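Local coordinates for abietadiene synthase, chloroplastic (Abies grandis, PDB 3S9V), which is a largely helical plant enzyme of the terpene synthase family, pairing a terpene synthase N-terminal domain with a metal-binding domain, at residues T52-Y57 with G259-C264; D58-A63 with L109-T114; G226-S231 with K245-F250; P263-L268 with T451-P456. All coordinates share one frame; numbering follows the deposited sequence.

In the fold
All four contacts lie on the same side of the chain's centre, in the helical region away from the middle of the molecule. Contact 1 is central. Its centre is about 8 Å from that of contact 4, 11 Å from contact 2 and 15 Å from contact 3. It shares helix 56-62 with contact 2, and P263 and C264 with contact 4. Contacts 2 and 3 both close between the two segments of contact 1. Contact 4 then runs from the 263-268 loop to the region of strand 452-453. One short loop, 259-268, therefore ties helix 56-62 to the 451-456 segment, which begins 183 residues after the loop, and S230 of contact 3 binds the backbone of Y266 in it.

Contact 1 of 4, residues T52-Y57 with G259-C264; sequences TNPSAY and GNHVPC
The N-cap of helix 56-62, S55, meets V262 in the loop between helices 245-258 and 269-282. The S55 backbone N donates to V262 O at 2.7 Å, with an N-H...O angle of 162°. S55 CB then packs on the following peptide, 3.5 Å from P263 C. S55 OG lies opposite its own backbone N (chi1 174°). There it rests alongside the side chain of C264, with OG to C264 CB at 3.8 Å. Its hydrogen-bond partner is D58, one turn into the helix. T59 OG1 of the same turn bonds to V262 N, so both backbone polar atoms of V262 are held at this helix start.

Before the cap, a water links the two backbones. It donates to N53 O and accepts from C264 N, at 3.1 and 3.0 Å. T52 CG2 meets P263 CB at 3.5 Å, the two side chains crossing at about a right angle. The P54 ring lies against the imidazole of H261, but their shortest approach in the model is doubtful. H261 ND1 donates to N260 OD1 at 2.9 Å, near the ring plane, which probably steadies the turn of the ring; W82 also meets it. The chemistry is mainly backbone bonding: a direct bond, a water bridge and the T59 hydroxyl pin the loop to the start of the helix.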
loop_
_atom_site.group_PDB
_atom_site.type_symbol
_atom_site.label_atom_id
_atom_site.label_comp_id
_atom_site.label_asym_id
_atom_site.label_seq_id
_atom_site.Cartn_x
_atom_site.Cartn_y
_atom_site.Cartn_z
ATOM N N THR A 52 -9.051 -20.892 -2.317
ATOM C CA THR A 52 -7.688 -21.374 -2.441
ATOM C C THR A 52 -7.693 -22.764 -3.057
ATOM O O THR A 52 -8.746 -23.358 -3.285
ATOM C CB THR A 52 -6.981 -21.408 -1.060
ATOM O OG1 THR A 52 -5.618 -21.814 -1.226
ATOM C CG2 THR A 52 -7.674 -22.375 -0.128
ATOM N N ASN A 53 -6.503 -23.278 -3.324
ATOM C CA ASN A 53 -6.352 -24.582 -3.941
ATOM C C ASN A 53 -6.265 -25.706 -2.906
ATOM O O ASN A 53 -6.051 -25.466 -1.714
ATOM C CB ASN A 53 -5.088 -24.579 -4.802
ATOM C CG ASN A 53 -3.828 -24.378 -3.980
ATOM O OD1 ASN A 53 -3.791 -23.548 -3.071
ATOM N ND2 ASN A 53 -2.785 -25.129 -4.303
ATOM N N PRO A 54 -6.439 -26.955 -3.357
ATOM C CA PRO A 54 -6.364 -28.093 -2.447
ATOM C C PRO A 54 -4.924 -28.342 -2.030
ATOM O O PRO A 54 -3.992 -28.024 -2.768
ATOM C CB PRO A 54 -6.930 -29.237 -3.282
ATOM C CG PRO A 54 -6.563 -28.871 -4.659
ATOM C CD PRO A 54 -6.834 -27.393 -4.710
ATOM N N SER A 55 -4.748 -28.868 -0.826
ATOM C CA SER A 55 -3.421 -29.203 -0.319
ATOM C C SER A 55 -3.348 -30.726 -0.287
ATOM O O SER A 55 -3.926 -31.364 0.592
ATOM C CB SER A 55 -3.211 -28.650 1.089
ATOM O OG SER A 55 -1.973 -29.099 1.611
ATOM N N ALA A 56 -2.666 -31.313 -1.262
ATOM C CA ALA A 56 -2.570 -32.760 -1.302
ATOM C C ALA A 56 -2.032 -33.279 0.030
ATOM O O ALA A 56 -2.515 -34.279 0.562
ATOM C CB ALA A 56 -1.671 -33.189 -2.447
ATOM N N TYR A 57 -1.045 -32.583 0.575
ATOM C CA TYR A 57 -0.435 -32.979 1.843
ATOM C C TYR A 57 -1.444 -33.024 2.999
ATOM O O TYR A 57 -1.538 -34.021 3.712
ATOM C CB TYR A 57 0.698 -32.012 2.188
ATOM C CG TYR A 57 1.204 -32.127 3.605
ATOM C CD1 TYR A 57 2.113 -33.120 3.967
ATOM C CD2 TYR A 57 0.757 -31.255 4.588
ATOM C CE1 TYR A 57 2.562 -33.235 5.278
ATOM C CE2 TYR A 57 1.195 -31.361 5.891
ATOM C CZ TYR A 57 2.094 -32.352 6.230
ATOM O OH TYR A 57 2.498 -32.465 7.530
ATOM N N GLY A 259 -15.745 -29.828 -0.008
ATOM C CA GLY A 259 -16.256 -31.136 -0.376
ATOM C C GLY A 259 -15.417 -32.397 -0.206
ATOM O O GLY A 259 -15.726 -33.229 0.654
ATOM N N ASN A 260 -14.366 -32.561 -1.008
ATOM C CA ASN A 260 -13.556 -33.777 -0.931
ATOM C C ASN A 260 -12.061 -33.575 -0.680
ATOM O O ASN A 260 -11.271 -34.501 -0.853
ATOM C CB ASN A 260 -13.755 -34.591 -2.210
ATOM C CG ASN A 260 -13.302 -33.844 -3.454
ATOM O OD1 ASN A 260 -13.036 -32.638 -3.404
ATOM N ND2 ASN A 260 -13.214 -34.556 -4.580
ATOM N N HIS A 261 -11.674 -32.369 -0.274
ATOM C CA HIS A 261 -10.274 -32.073 0.017
ATOM C C HIS A 261 -10.178 -30.858 0.943
ATOM O O HIS A 261 -11.184 -30.214 1.241
ATOM C CB HIS A 261 -9.504 -31.785 -1.274
ATOM C CG HIS A 261 -10.001 -30.580 -2.013
ATOM N ND1 HIS A 261 -11.028 -30.638 -2.930
ATOM C CD2 HIS A 261 -9.653 -29.274 -1.920
ATOM C CE1 HIS A 261 -11.293 -29.420 -3.370
ATOM N NE2 HIS A 261 -10.472 -28.575 -2.771
ATOM N N VAL A 262 -8.964 -30.549 1.389
ATOM C CA VAL A 262 -8.734 -29.404 2.261
ATOM C C VAL A 262 -7.487 -28.618 1.864
ATOM O O VAL A 262 -6.611 -29.136 1.165
ATOM C CB VAL A 262 -8.541 -29.848 3.717
ATOM C CG1 VAL A 262 -9.711 -30.694 4.166
ATOM C CG2 VAL A 262 -7.247 -30.612 3.845
ATOM N N PRO A 263 -7.407 -27.339 2.281
ATOM C CA PRO A 263 -6.254 -26.463 1.992
ATOM C C PRO A 263 -5.216 -26.662 3.119
ATOM O O PRO A 263 -5.407 -27.518 3.988
ATOM C CB PRO A 263 -6.864 -25.067 2.023
ATOM C CG PRO A 263 -7.923 -25.211 3.105
ATOM C CD PRO A 263 -8.556 -26.552 2.777
ATOM N N CYS A 264 -4.132 -25.889 3.124
ATOM C CA CYS A 264 -3.137 -26.058 4.182
ATOM C C CYS A 264 -3.395 -25.153 5.388
ATOM O O CYS A 264 -2.625 -25.148 6.349
ATOM C CB CYS A 264 -1.710 -25.854 3.647
ATOM S SG CYS A 264 -1.358 -24.251 2.933
HETATM O O HOH W 1 -3.748 -25.018 0.313
#

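Contact 2 of 4, residues D58-A63 with L109-T114; sequences DTAWVA and LACIIT
T114 turns its OG1 to lie beside its own backbone N (chi1 -58°), with CG2 opposite that N. This sends the hydroxyl toward A60 O of the neighbouring helix, while the methyl reaches past it to A63. C111, one turn earlier, has a similar first torsion (chi1 -68°). Its SG stands opposite the carbonyl carbon and comes alongside the methyl of A60.

T114 OG1 is 2.9 Å from A60 O and 3.1 Å from A110 O, the carbonyl one turn back in its own helix. The hydroxyl can serve only one of the two carbonyls at a time. T114 CG2 touches the A63 methyl, with CG2 to A63 CB at 3.7 Å.

This is a close, nearly parallel pairing of helices 56-62 and 101-117. The short axes approach to 8.5 Å and cross at 21°. It belongs to the helix-rich N-terminal part of a plant terpene synthase. Small residues make the spacing possible. The CB of A60 faces the other helix and lies 3.9 Å from A110 CB and 4.0 Å from C111 SG. A60 CB also comes 3.6 Å from A110 O, so the methyl sits directly on the opposing backbone. The CA atoms of A60 and C111 are 5.2 Å apart. All five touching residues are buried. Further helices close over the pair: A63 packs on T79 and I83 of helix 77-85, and A110 on M158 of helix 151-164. The A63 carbonyl oxygen accepts a hydrogen bond from W118.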
loop_
_atom_site.group_PDB
_atom_site.type_symbol
_atom_site.label_atom_id
_atom_site.label_comp_id
_atom_site.label_asym_id
_atom_site.label_seq_id
_atom_site.Cartn_x
_atom_site.Cartn_y
_atom_site.Cartn_z
ATOM N N ASP A 58 -2.189 -31.941 3.187
ATOM C CA ASP A 58 -3.172 -31.876 4.264
ATOM C C ASP A 58 -4.316 -32.841 4.021
ATOM O O ASP A 58 -4.833 -33.456 4.953
ATOM C CB ASP A 58 -3.715 -30.457 4.401
ATOM C CG ASP A 58 -2.699 -29.502 4.994
ATOM O OD1 ASP A 58 -2.777 -29.217 6.211
ATOM O OD2 ASP A 58 -1.816 -29.046 4.241
ATOM N N THR A 59 -4.707 -32.981 2.763
ATOM C CA THR A 59 -5.791 -33.883 2.435
ATOM C C THR A 59 -5.380 -35.296 2.804
ATOM O O THR A 59 -6.184 -36.070 3.323
ATOM C CB THR A 59 -6.124 -33.793 0.950
ATOM O OG1 THR A 59 -6.478 -32.441 0.645
ATOM C CG2 THR A 59 -7.278 -34.712 0.599
ATOM N N ALA A 60 -4.115 -35.619 2.557
ATOM C CA ALA A 60 -3.599 -36.941 2.880
ATOM C C ALA A 60 -3.718 -37.196 4.385
ATOM O O ALA A 60 -4.009 -38.317 4.808
ATOM C CB ALA A 60 -2.148 -37.056 2.441
ATOM N N TRP A 61 -3.503 -36.163 5.194
ATOM C CA TRP A 61 -3.601 -36.324 6.642
ATOM C C TRP A 61 -5.041 -36.493 7.101
ATOM O O TRP A 61 -5.325 -37.288 7.998
ATOM C CB TRP A 61 -2.936 -35.152 7.374
ATOM C CG TRP A 61 -1.456 -35.363 7.549
ATOM C CD1 TRP A 61 -0.460 -34.956 6.706
ATOM C CD2 TRP A 61 -0.817 -36.117 8.595
ATOM N NE1 TRP A 61 0.759 -35.413 7.161
ATOM C CE2 TRP A 61 0.569 -36.127 8.316
ATOM C CE3 TRP A 61 -1.284 -36.788 9.737
ATOM C CZ2 TRP A 61 1.495 -36.780 9.135
ATOM C CZ3 TRP A 61 -0.354 -37.446 10.562
ATOM C CH2 TRP A 61 1.017 -37.433 10.252
ATOM N N VAL A 62 -5.957 -35.751 6.493
ATOM C CA VAL A 62 -7.360 -35.889 6.849
ATOM C C VAL A 62 -7.817 -37.308 6.471
ATOM O O VAL A 62 -8.545 -37.951 7.215
ATOM C CB VAL A 62 -8.220 -34.837 6.110
ATOM C CG1 VAL A 62 -9.688 -35.118 6.320
ATOM C CG2 VAL A 62 -7.884 -33.437 6.636
ATOM N N ALA A 63 -7.349 -37.794 5.325
ATOM C CA ALA A 63 -7.700 -39.122 4.819
ATOM C C ALA A 63 -7.253 -40.258 5.728
ATOM O O ALA A 63 -7.716 -41.388 5.597
ATOM C CB ALA A 63 -7.111 -39.312 3.435
ATOM N N LEU A 109 5.149 -38.091 -0.299
ATOM C CA LEU A 109 5.409 -38.953 0.842
ATOM C C LEU A 109 4.119 -39.098 1.652
ATOM O O LEU A 109 3.705 -40.208 1.976
ATOM C CB LEU A 109 6.520 -38.354 1.709
ATOM C CG LEU A 109 6.917 -39.156 2.946
ATOM C CD1 LEU A 109 7.252 -40.585 2.549
ATOM C CD2 LEU A 109 8.102 -38.495 3.622
ATOM N N ALA A 110 3.479 -37.970 1.961
ATOM C CA ALA A 110 2.237 -37.985 2.724
ATOM C C ALA A 110 1.145 -38.840 2.065
ATOM O O ALA A 110 0.450 -39.588 2.746
ATOM C CB ALA A 110 1.734 -36.572 2.920
ATOM N N CYS A 111 0.983 -38.734 0.751
ATOM C CA CYS A 111 -0.043 -39.524 0.069
ATOM C C CYS A 111 0.286 -41.019 0.003
ATOM O O CYS A 111 -0.598 -41.864 0.126
ATOM C CB CYS A 111 -0.286 -38.976 -1.344
ATOM S SG CYS A 111 -1.059 -37.351 -1.345
ATOM N N ILE A 112 1.558 -41.339 -0.192
ATOM C CA ILE A 112 1.998 -42.729 -0.267
ATOM C C ILE A 112 1.744 -43.432 1.060
ATOM O O ILE A 112 1.314 -44.586 1.099
ATOM C CB ILE A 112 3.496 -42.805 -0.612
ATOM C CG1 ILE A 112 3.692 -42.504 -2.097
ATOM C CG2 ILE A 112 4.060 -44.159 -0.238
ATOM C CD1 ILE A 112 5.143 -42.361 -2.485
ATOM N N ILE A 113 2.005 -42.730 2.155
ATOM C CA ILE A 113 1.790 -43.315 3.472
ATOM C C ILE A 113 0.300 -43.585 3.708
ATOM O O ILE A 113 -0.069 -44.650 4.197
ATOM C CB ILE A 113 2.366 -42.388 4.567
ATOM C CG1 ILE A 113 3.896 -42.399 4.471
ATOM C CG2 ILE A 113 1.889 -42.815 5.950
ATOM C CD1 ILE A 113 4.591 -41.448 5.430
ATOM N N THR A 114 -0.552 -42.637 3.326
ATOM C CA THR A 114 -1.995 -42.777 3.512
ATOM C C THR A 114 -2.618 -43.874 2.641
ATOM O O THR A 114 -3.473 -44.628 3.107
ATOM C CB THR A 114 -2.719 -41.444 3.229
ATOM O OG1 THR A 114 -2.193 -40.429 4.092
ATOM C CG2 THR A 114 -4.217 -41.582 3.475
#

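Contact 3 of 4, residues G226-S231 with K245-F250; sequences GSFLSS and KKCLDF
F250 and S227 make the main aromatic contact. The F250 ring reaches out from helix 245-258 with its CG opposite the backbone N (chi1 174°). It slides under S227. S227 CB sits over one face of the ring, a CH-pi contact whose closeness in the model is doubtful. S230 O approaches the far end of the same ring, 3.8 Å from F250 CZ.

Sulfur gives the second aromatic contact. C247 SG lies at the edge of the F228 ring and near its plane, 3.6 Å from F228 CE2.

Backbone contacts come next. G226 has positive phi and no side chain, and this allows a close fit: G226 CA is 3.7 Å from K246 O. The G226 carbonyl oxygen receives a CA-H...O contact from C247 CA at 3.6 Å. K246 bends at its third torsion and runs beside G226, and its NZ bonds to the K224 carbonyl.

Hydrogen bonds within the loop fix its shape. S227 OG accepts from S230 N at 2.9 Å, an ST motif. S231 N binds F228 O at 3.1 Å and closes a type I' turn. S230 OG is bonded to L229 O at 2.6 Å and also to W311.

D225 binds the S227 backbone N, and Q222 NE2 binds G226 O. Q222 followed by D225-G226-S227-F228 resembles the QxxDGSW signature, with phenylalanine in the tryptophan place. The loop packed on a helix is consistent with the QW motifs of alpha-alpha barrel domains in terpene cyclases.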
loop_
_atom_site.group_PDB
_atom_site.type_symbol
_atom_site.label_atom_id
_atom_site.label_comp_id
_atom_site.label_asym_id
_atom_site.label_seq_id
_atom_site.Cartn_x
_atom_site.Cartn_y
_atom_site.Cartn_z
ATOM N N GLY A 226 -12.041 -24.890 16.814
ATOM C CA GLY A 226 -11.554 -26.247 16.988
ATOM C C GLY A 226 -10.271 -26.619 16.273
ATOM O O GLY A 226 -9.759 -27.722 16.459
ATOM N N SER A 227 -9.732 -25.713 15.465
ATOM C CA SER A 227 -8.506 -26.026 14.744
ATOM C C SER A 227 -7.295 -25.734 15.594
ATOM O O SER A 227 -7.393 -25.122 16.659
ATOM C CB SER A 227 -8.388 -25.188 13.474
ATOM O OG SER A 227 -7.726 -23.961 13.754
ATOM N N PHE A 228 -6.146 -26.181 15.111
ATOM C CA PHE A 228 -4.887 -25.904 15.770
ATOM C C PHE A 228 -4.144 -25.042 14.753
ATOM O O PHE A 228 -3.657 -25.524 13.728
ATOM C CB PHE A 228 -4.182 -27.214 16.112
ATOM C CG PHE A 228 -4.686 -27.830 17.392
ATOM C CD1 PHE A 228 -4.132 -27.466 18.618
ATOM C CD2 PHE A 228 -5.789 -28.684 17.382
ATOM C CE1 PHE A 228 -4.668 -27.930 19.817
ATOM C CE2 PHE A 228 -6.339 -29.157 18.577
ATOM C CZ PHE A 228 -5.778 -28.778 19.800
ATOM N N LEU A 229 -4.131 -23.742 15.039
ATOM C CA LEU A 229 -3.529 -22.719 14.191
ATOM C C LEU A 229 -3.964 -22.806 12.733
ATOM O O LEU A 229 -3.168 -22.596 11.817
ATOM C CB LEU A 229 -2.003 -22.742 14.284
ATOM C CG LEU A 229 -1.568 -21.329 14.684
ATOM C CD1 LEU A 229 -1.036 -21.361 16.092
ATOM C CD2 LEU A 229 -0.543 -20.785 13.722
ATOM N N SER A 230 -5.240 -23.129 12.548
ATOM C CA SER A 230 -5.894 -23.238 11.246
ATOM C C SER A 230 -5.403 -24.327 10.307
ATOM O O SER A 230 -5.850 -24.393 9.159
ATOM C CB SER A 230 -5.846 -21.892 10.520
ATOM O OG SER A 230 -4.591 -21.669 9.913
ATOM N N SER A 231 -4.510 -25.188 10.787
ATOM C CA SER A 231 -3.965 -26.264 9.959
ATOM C C SER A 231 -4.774 -27.566 10.005
ATOM O O SER A 231 -4.920 -28.179 11.060
ATOM C CB SER A 231 -2.522 -26.547 10.384
ATOM O OG SER A 231 -2.028 -27.722 9.771
ATOM N N LYS A 245 -13.497 -33.873 19.883
ATOM C CA LYS A 245 -14.560 -33.590 18.922
ATOM C C LYS A 245 -14.537 -32.242 18.201
ATOM O O LYS A 245 -14.929 -32.168 17.036
ATOM C CB LYS A 245 -15.916 -33.816 19.602
ATOM C CG LYS A 245 -16.091 -35.270 20.063
ATOM C CD LYS A 245 -17.161 -35.432 21.135
ATOM C CE LYS A 245 -17.223 -36.877 21.626
ATOM N NZ LYS A 245 -18.159 -37.051 22.775
ATOM N N LYS A 246 -14.096 -31.176 18.862
ATOM C CA LYS A 246 -14.048 -29.891 18.176
ATOM C C LYS A 246 -13.109 -29.985 16.970
ATOM O O LYS A 246 -13.340 -29.336 15.949
ATOM C CB LYS A 246 -13.617 -28.770 19.125
ATOM C CG LYS A 246 -14.690 -28.423 20.149
ATOM C CD LYS A 246 -14.560 -26.995 20.649
ATOM C CE LYS A 246 -14.800 -25.999 19.522
ATOM N NZ LYS A 246 -14.726 -24.591 19.994
ATOM N N CYS A 247 -12.064 -30.800 17.077
ATOM C CA CYS A 247 -11.147 -30.987 15.956
ATOM C C CYS A 247 -11.978 -31.470 14.763
ATOM O O CYS A 247 -11.831 -30.981 13.638
ATOM C CB CYS A 247 -10.088 -32.049 16.279
ATOM S SG CYS A 247 -8.816 -31.571 17.468
ATOM N N LEU A 248 -12.859 -32.430 15.024
ATOM C CA LEU A 248 -13.706 -32.983 13.978
ATOM C C LEU A 248 -14.647 -31.919 13.410
ATOM O O LEU A 248 -14.883 -31.880 12.202
ATOM C CB LEU A 248 -14.517 -34.161 14.520
ATOM C CG LEU A 248 -14.886 -35.222 13.481
ATOM C CD1 LEU A 248 -13.610 -35.868 12.945
ATOM C CD2 LEU A 248 -15.791 -36.275 14.113
ATOM N N ASP A 249 -15.174 -31.054 14.273
ATOM C CA ASP A 249 -16.064 -29.994 13.813
ATOM C C ASP A 249 -15.331 -29.075 12.832
ATOM O O ASP A 249 -15.921 -28.618 11.848
ATOM C CB ASP A 249 -16.587 -29.162 14.987
ATOM C CG ASP A 249 -17.398 -29.981 15.971
ATOM O OD1 ASP A 249 -18.058 -30.950 15.541
ATOM O OD2 ASP A 249 -17.388 -29.648 17.174
ATOM N N PHE A 250 -14.050 -28.809 13.097
ATOM C CA PHE A 250 -13.264 -27.950 12.209
ATOM C C PHE A 250 -13.030 -28.613 10.860
ATOM O O PHE A 250 -13.073 -27.954 9.823
ATOM C CB PHE A 250 -11.908 -27.579 12.827
ATOM C CG PHE A 250 -11.015 -26.810 11.887
ATOM C CD1 PHE A 250 -9.937 -27.429 11.260
ATOM C CD2 PHE A 250 -11.284 -25.474 11.590
ATOM C CE1 PHE A 250 -9.138 -26.732 10.345
ATOM C CE2 PHE A 250 -10.496 -24.767 10.680
ATOM C CZ PHE A 250 -9.419 -25.399 10.056
#

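Contact 4 of 4, residues P263-L268 with T451-P456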
loop_
_atom_site.group_PDB
_atom_site.type_symbol
_atom_site.label_atom_id
_atom_site.label_comp_id
_atom_site.label_asym_id
_atom_site.label_seq_id
_atom_site.Cartn_x
_atom_site.Cartn_y
_atom_site.Cartn_z
ATOM N N PRO A 263 -7.407 -27.339 2.281
ATOM C CA PRO A 263 -6.254 -26.463 1.992
ATOM C C PRO A 263 -5.216 -26.662 3.119
ATOM O O PRO A 263 -5.407 -27.518 3.988
ATOM C CB PRO A 263 -6.864 -25.067 2.023
ATOM C CG PRO A 263 -7.923 -25.211 3.105
ATOM C CD PRO A 263 -8.556 -26.552 2.777
ATOM N N CYS A 264 -4.132 -25.889 3.124
ATOM C CA CYS A 264 -3.137 -26.058 4.182
ATOM C C CYS A 264 -3.395 -25.153 5.388
ATOM O O CYS A 264 -2.625 -25.148 6.349
ATOM C CB CYS A 264 -1.710 -25.854 3.647
ATOM S SG CYS A 264 -1.358 -24.251 2.933
ATOM N N HIS A 265 -4.492 -24.401 5.327
ATOM C CA HIS A 265 -4.915 -23.512 6.411
ATOM C C HIS A 265 -6.231 -22.854 6.027
ATOM O O HIS A 265 -6.441 -22.472 4.872
ATOM C CB HIS A 265 -3.844 -22.462 6.718
ATOM C CG HIS A 265 -3.217 -21.863 5.500
ATOM N ND1 HIS A 265 -1.940 -21.347 5.504
ATOM C CD2 HIS A 265 -3.681 -21.712 4.236
ATOM C CE1 HIS A 265 -1.640 -20.909 4.294
ATOM N NE2 HIS A 265 -2.680 -21.118 3.507
ATOM N N TYR A 266 -7.127 -22.748 6.999
ATOM C CA TYR A 266 -8.444 -22.179 6.768
ATOM C C TYR A 266 -9.031 -21.783 8.119
ATOM O O TYR A 266 -8.665 -22.349 9.147
ATOM C CB TYR A 266 -9.348 -23.227 6.099
ATOM C CG TYR A 266 -10.338 -22.668 5.105
ATOM C CD1 TYR A 266 -9.903 -22.024 3.942
ATOM C CD2 TYR A 266 -11.712 -22.754 5.335
ATOM C CE1 TYR A 266 -10.818 -21.471 3.033
ATOM C CE2 TYR A 266 -12.636 -22.207 4.429
ATOM C CZ TYR A 266 -12.178 -21.569 3.286
ATOM O OH TYR A 266 -13.080 -21.035 2.402
ATOM N N PRO A 267 -9.918 -20.773 8.137
ATOM C CA PRO A 267 -10.348 -20.024 6.949
ATOM C C PRO A 267 -9.334 -18.933 6.582
ATOM O O PRO A 267 -8.281 -18.809 7.222
ATOM C CB PRO A 267 -11.709 -19.464 7.370
ATOM C CG PRO A 267 -11.534 -19.239 8.851
ATOM C CD PRO A 267 -10.789 -20.480 9.296
ATOM N N LEU A 268 -9.649 -18.137 5.563
ATOM C CA LEU A 268 -8.742 -17.081 5.116
ATOM C C LEU A 268 -9.481 -15.775 4.825
ATOM O O LEU A 268 -9.017 -14.949 4.039
ATOM C CB LEU A 268 -8.013 -17.552 3.853
ATOM C CG LEU A 268 -7.194 -18.843 3.997
ATOM C CD1 LEU A 268 -6.672 -19.280 2.636
ATOM C CD2 LEU A 268 -6.032 -18.615 4.965
ATOM N N THR A 451 2.472 -25.811 2.490
ATOM C CA THR A 451 2.598 -26.269 1.103
ATOM C C THR A 451 2.471 -25.047 0.198
ATOM O O THR A 451 2.258 -23.930 0.676
ATOM C CB THR A 451 1.446 -27.219 0.710
ATOM O OG1 THR A 451 0.220 -26.475 0.677
ATOM C CG2 THR A 451 1.311 -28.366 1.718
ATOM N N VAL A 452 2.612 -25.247 -1.106
ATOM C CA VAL A 452 2.449 -24.135 -2.033
ATOM C C VAL A 452 0.945 -23.965 -2.241
ATOM O O VAL A 452 0.239 -24.933 -2.532
ATOM C CB VAL A 452 3.099 -24.411 -3.407
ATOM C CG1 VAL A 452 2.660 -23.347 -4.399
ATOM C CG2 VAL A 452 4.616 -24.397 -3.283
ATOM N N TYR A 453 0.442 -22.749 -2.073
ATOM C CA TYR A 453 -0.983 -22.524 -2.266
ATOM C C TYR A 453 -1.236 -21.304 -3.143
ATOM O O TYR A 453 -0.330 -20.505 -3.387
ATOM C CB TYR A 453 -1.703 -22.411 -0.910
ATOM C CG TYR A 453 -1.327 -21.217 -0.060
ATOM C CD1 TYR A 453 -2.170 -20.118 0.027
ATOM C CD2 TYR A 453 -0.148 -21.198 0.685
ATOM C CE1 TYR A 453 -1.858 -19.032 0.835
ATOM C CE2 TYR A 453 0.175 -20.106 1.506
ATOM C CZ TYR A 453 -0.694 -19.026 1.574
ATOM O OH TYR A 453 -0.431 -17.934 2.386
ATOM N N MET A 454 -2.465 -21.177 -3.636
ATOM C CA MET A 454 -2.815 -20.078 -4.522
ATOM C C MET A 454 -4.036 -19.320 -4.029
ATOM O O MET A 454 -4.971 -19.915 -3.497
ATOM C CB MET A 454 -3.087 -20.628 -5.920
ATOM C CG MET A 454 -2.081 -21.686 -6.363
ATOM S SD MET A 454 -2.466 -22.418 -7.958
ATOM C CE MET A 454 -4.213 -22.720 -7.793
ATOM N N MET A 455 -4.027 -18.002 -4.205
ATOM C CA MET A 455 -5.153 -17.194 -3.781
ATOM C C MET A 455 -5.736 -16.470 -4.994
ATOM O O MET A 455 -5.353 -15.342 -5.297
ATOM C CB MET A 455 -4.717 -16.194 -2.708
ATOM C CG MET A 455 -5.643 -16.153 -1.486
ATOM S SD MET A 455 -5.519 -17.602 -0.419
ATOM C CE MET A 455 -3.993 -17.401 0.039
ATOM N N PRO A 456 -6.672 -17.129 -5.704
ATOM C CA PRO A 456 -7.370 -16.645 -6.904
ATOM C C PRO A 456 -7.935 -15.225 -6.818
ATOM O O PRO A 456 -8.078 -14.549 -7.840
ATOM C CB PRO A 456 -8.477 -17.681 -7.097
ATOM C CG PRO A 456 -7.846 -18.932 -6.592
ATOM C CD PRO A 456 -7.163 -18.468 -5.333
#
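C264, Y453 and H265 bury the most surface here. H265 points one edge at the face of Y453 in a T-shaped pair. The ring planes stand at 88° and the centroids are 4.4 Å apart. H265 NE2 lies over the centre of the tyrosine ring, and H265 CE1 is 3.4 Å from Y453 CE2. The first torsion of Y453 (chi1 65°) sets its CG between the backbone N and the carbonyl carbon, which brings the ring toward the 263-268 loop.

C264 SG fills the corner between the two rings. It sits 3.4 Å above the H265 ring, over its centre. It meets Y453 obliquely, 4.7 Å from the ring centroid. T451 OG1 is 3.5 Å from the same sulfur. H265 thus has the C264 sulfur on one face and Y453 at its edge.

Further along, L268 CD1 touches M455 SD at 3.7 Å, the side chains passing at a slant. W447 of the partner strand also meets the Y453 ring and bonds to the Y453 backbone. A T-shaped aromatic pair, wedged by a cysteine sulfur, joins the loop before helix 269-282 to the small antiparallel sheet of strands 447-448 and 452-453.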